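Local coordinates for acyl-CoA thioester hydrolase HI0827 (Haemophilus influenzae Rd KW20, PDB 3BJK), which probably hydrolyses the thioester bond of a broad range of acyl-coenzyme A substrates, working as a hexamer of hotdog-fold subunits, at residues K70-G75 with Y112-A117. The protein carries 1 engineered substitution. Numbering follows the deposited sequence.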
ATOM      1  N   LYS C  70      -0.574  15.229 -20.021  1.00 30.09           N
ATOM      2  CA  LYS C  70       0.789  15.440 -19.603  1.00 30.65           C
ATOM      3  C   LYS C  70       1.078  14.508 -18.449  1.00 28.86           C
ATOM      4  O   LYS C  70       0.175  14.175 -17.672  1.00 25.54           O
ATOM      5  CB  LYS C  70       1.024  16.927 -19.216  1.00 30.67           C
ATOM      6  CG  LYS C  70       0.827  17.957 -20.375  1.00 32.96           C
ATOM      7  CD  LYS C  70       0.378  19.378 -19.794  1.00 35.39           C
ATOM      8  CE  LYS C  70      -0.292  20.467 -20.798  1.00 39.00           C
ATOM      9  NZ  LYS C  70      -1.781  20.895 -20.435  1.00 36.95           N
ATOM     10  N   PRO C  71       2.338  14.084 -18.315  1.00 28.14           N
ATOM     11  CA  PRO C  71       2.688  13.266 -17.165  1.00 29.45           C
ATOM     12  C   PRO C  71       2.727  14.033 -15.829  1.00 29.41           C
ATOM     13  O   PRO C  71       2.955  15.247 -15.810  1.00 29.23           O
ATOM     14  CB  PRO C  71       4.071  12.731 -17.521  1.00 28.73           C
ATOM     15  CG  PRO C  71       4.637  13.672 -18.469  1.00 30.01           C
ATOM     16  CD  PRO C  71       3.488  14.321 -19.207  1.00 29.03           C
ATOM     17  N   ILE C  72       2.523  13.321 -14.736  1.00 30.08           N
ATOM     18  CA  ILE C  72       2.746  13.882 -13.396  1.00 29.75           C
ATOM     19  C   ILE C  72       4.058  13.402 -12.826  1.00 29.54           C
ATOM     20  O   ILE C  72       4.442  12.267 -13.013  1.00 30.79           O
ATOM     21  CB  ILE C  72       1.569  13.496 -12.408  1.00 29.25           C
ATOM     22  CG1 ILE C  72       0.249  14.040 -12.895  1.00 30.75           C
ATOM     23  CG2 ILE C  72       1.867  13.999 -10.985  1.00 28.75           C
ATOM     24  CD1 ILE C  72      -0.905  13.638 -12.094  1.00 30.92           C
ATOM     25  N   SER C  73       4.780  14.284 -12.143  1.00 30.88           N
ATOM     26  CA  SER C  73       6.058  13.955 -11.546  1.00 30.41           C
ATOM     27  C   SER C  73       5.942  13.781 -10.033  1.00 29.47           C
ATOM     28  O   SER C  73       5.143  14.424  -9.375  1.00 28.44           O
ATOM     29  CB  SER C  73       7.088  15.042 -11.817  1.00 31.48           C
ATOM     30  OG  SER C  73       7.371  15.072 -13.201  1.00 33.11           O
ATOM     31  N   VAL C  74       6.812  12.963  -9.484  1.00 29.22           N
ATOM     32  CA  VAL C  74       6.980  12.890  -8.024  1.00 28.86           C
ATOM     33  C   VAL C  74       7.233  14.288  -7.426  1.00 27.88           C
ATOM     34  O   VAL C  74       8.074  15.041  -7.908  1.00 26.37           O
ATOM     35  CB  VAL C  74       8.145  11.924  -7.629  1.00 28.94           C
ATOM     36  CG1 VAL C  74       8.420  11.970  -6.141  1.00 30.04           C
ATOM     37  CG2 VAL C  74       7.788  10.518  -8.033  1.00 29.18           C
ATOM     38  N   GLY C  75       6.532  14.606  -6.350  1.00 27.74           N
ATOM     39  CA  GLY C  75       6.735  15.893  -5.701  1.00 27.85           C
ATOM     40  C   GLY C  75       5.825  17.015  -6.215  1.00 27.42           C
ATOM     41  O   GLY C  75       5.794  18.071  -5.583  1.00 27.86           O
ATOM     42  N   TYR C 112      -0.496  23.524 -14.619  1.00 34.52           N
ATOM     43  CA  TYR C 112      -1.161  23.124 -15.850  1.00 33.68           C
ATOM     44  C   TYR C 112      -1.984  21.850 -15.721  1.00 32.75           C
ATOM     45  O   TYR C 112      -1.823  21.090 -14.765  1.00 30.27           O
ATOM     46  CB  TYR C 112      -0.146  22.977 -16.981  1.00 34.82           C
ATOM     47  CG  TYR C 112       0.991  22.088 -16.616  1.00 35.03           C
ATOM     48  CD1 TYR C 112       0.907  20.710 -16.746  1.00 34.53           C
ATOM     49  CD2 TYR C 112       2.150  22.626 -16.114  1.00 35.05           C
ATOM     50  CE1 TYR C 112       1.975  19.905 -16.405  1.00 35.82           C
ATOM     51  CE2 TYR C 112       3.209  21.846 -15.751  1.00 35.87           C
ATOM     52  CZ  TYR C 112       3.143  20.489 -15.906  1.00 36.86           C
ATOM     53  OH  TYR C 112       4.262  19.743 -15.532  1.00 38.28           O
ATOM     54  N   CYS C 113      -2.894  21.688 -16.688  1.00 31.35           N
ATOM     55  CA  CYS C 113      -3.863  20.589 -16.700  1.00 31.72           C
ATOM     56  C   CYS C 113      -3.150  19.367 -17.275  1.00 30.11           C
ATOM     57  O   CYS C 113      -2.555  19.447 -18.338  1.00 30.53           O
ATOM     58  CB  CYS C 113      -5.077  20.945 -17.572  1.00 31.49           C
ATOM     59  SG  CYS C 113      -6.263  19.676 -17.441  1.00 33.45           S
ATOM     60  N   VAL C 114      -3.128  18.292 -16.519  1.00 30.46           N
ATOM     61  CA  VAL C 114      -2.470  17.057 -16.932  1.00 29.85           C
ATOM     62  C   VAL C 114      -3.427  15.977 -17.423  1.00 29.48           C
ATOM     63  O   VAL C 114      -3.027  15.162 -18.228  1.00 29.15           O
ATOM     64  CB  VAL C 114      -1.539  16.480 -15.789  1.00 30.43           C
ATOM     65  CG1 VAL C 114      -0.416  17.423 -15.565  1.00 28.74           C
ATOM     66  CG2 VAL C 114      -2.285  16.223 -14.491  1.00 30.17           C
ATOM     67  N   THR C 115      -4.670  15.981 -16.938  1.00 29.67           N
ATOM     68  CA  THR C 115      -5.633  14.884 -17.179  1.00 29.90           C
ATOM     69  C   THR C 115      -7.072  15.411 -17.070  1.00 31.14           C
ATOM     70  O   THR C 115      -7.369  16.405 -16.316  1.00 29.56           O
ATOM     71  CB  THR C 115      -5.483  13.688 -16.121  1.00 29.85           C
ATOM     72  OG1 THR C 115      -4.113  13.469 -15.768  1.00 30.01           O
ATOM     73  CG2 THR C 115      -6.044  12.399 -16.666  1.00 29.68           C
ATOM     74  N   ASP C 116      -7.967  14.818 -17.880  1.00 31.21           N
ATOM     75  CA  ASP C 116      -9.390  15.082 -17.721  1.00 30.65           C
ATOM     76  C   ASP C 116     -10.204  13.807 -17.888  1.00 31.48           C
ATOM     77  O   ASP C 116      -9.691  12.784 -18.308  1.00 31.87           O
ATOM     78  CB  ASP C 116      -9.892  16.204 -18.606  1.00 31.70           C
ATOM     79  CG  ASP C 116      -9.844  15.899 -20.113  1.00 31.82           C
ATOM     80  OD1 ASP C 116     -10.106  14.769 -20.604  1.00 31.50           O
ATOM     81  OD2 ASP C 116      -9.559  16.859 -20.823  1.00 35.94           O
ATOM     82  N   ALA C 117     -11.466  13.886 -17.497  1.00 30.58           N
ATOM     83  CA  ALA C 117     -12.383  12.770 -17.656  1.00 30.70           C
ATOM     84  C   ALA C 117     -13.826  13.262 -17.444  1.00 31.01           C
ATOM     85  O   ALA C 117     -14.076  14.276 -16.767  1.00 31.84           O
ATOM     86  CB  ALA C 117     -12.031  11.691 -16.681  1.00 30.09           C
TER
HETATM   87  O   HOH W   1      -1.935  12.299 -17.536  1.00 20.73           O
HETATM   88  O   HOH W   2       4.070  17.381 -17.145  1.00 30.31           O
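Lys70 meets Tyr112, Cys113 and Val114 where the chain leaves strand 58-68 of the hotdog sheet and turns away from the neighbouring antiparallel strand 111-123. Its backbone N donates to Val114 O at 3.0 Å, which carries strand-like pairing just past the end of strand 58-68. Val114 and Thr115 both face Val98 on the other neighbouring strand, 91-101, and form a classic beta bulge there.

The buried, packed side is apolar and turned toward helix 35-54. Ile72 CG1 lies 3.7 Å from Val114 CG2, the two side chains crossing at about a right angle. With CG1 anti to its own carbonyl carbon (chi1 -61°), the longer branch of Ile72 swings back to the strand, and the Ile72 side chain also packs on Ile38 of that helix. Two beta-branched residues suit this buried corner, since they are compact and apolar close to the backbone. Beside the corner, a water donates to Lys70 O and also hydrogen-bonds OG1 of the buried Thr115.

The solvent side is more polar: Lys70, Pro71 and Tyr112 are all at least partly exposed, though Lys70 still lies close against the strand. A second water donates to Pro71 O and bonds Tyr112 OH at 2.9 Å, thus bridging loop and ring. The phenol suits this border, with carbons for packing and a hydroxyl for water. Proline suits the position where the chain leaves the strand: it has no N-H to pair, and its CB is directed away from the strand. Lysine combines both needs: its methylenes run obliquely past the tyrosine, CD coming 3.4 Å from Tyr112 CD1, before the chain bends at chi4 (119°) and NZ donates to Cys113 O at 2.7 Å, in the carbonyl plane.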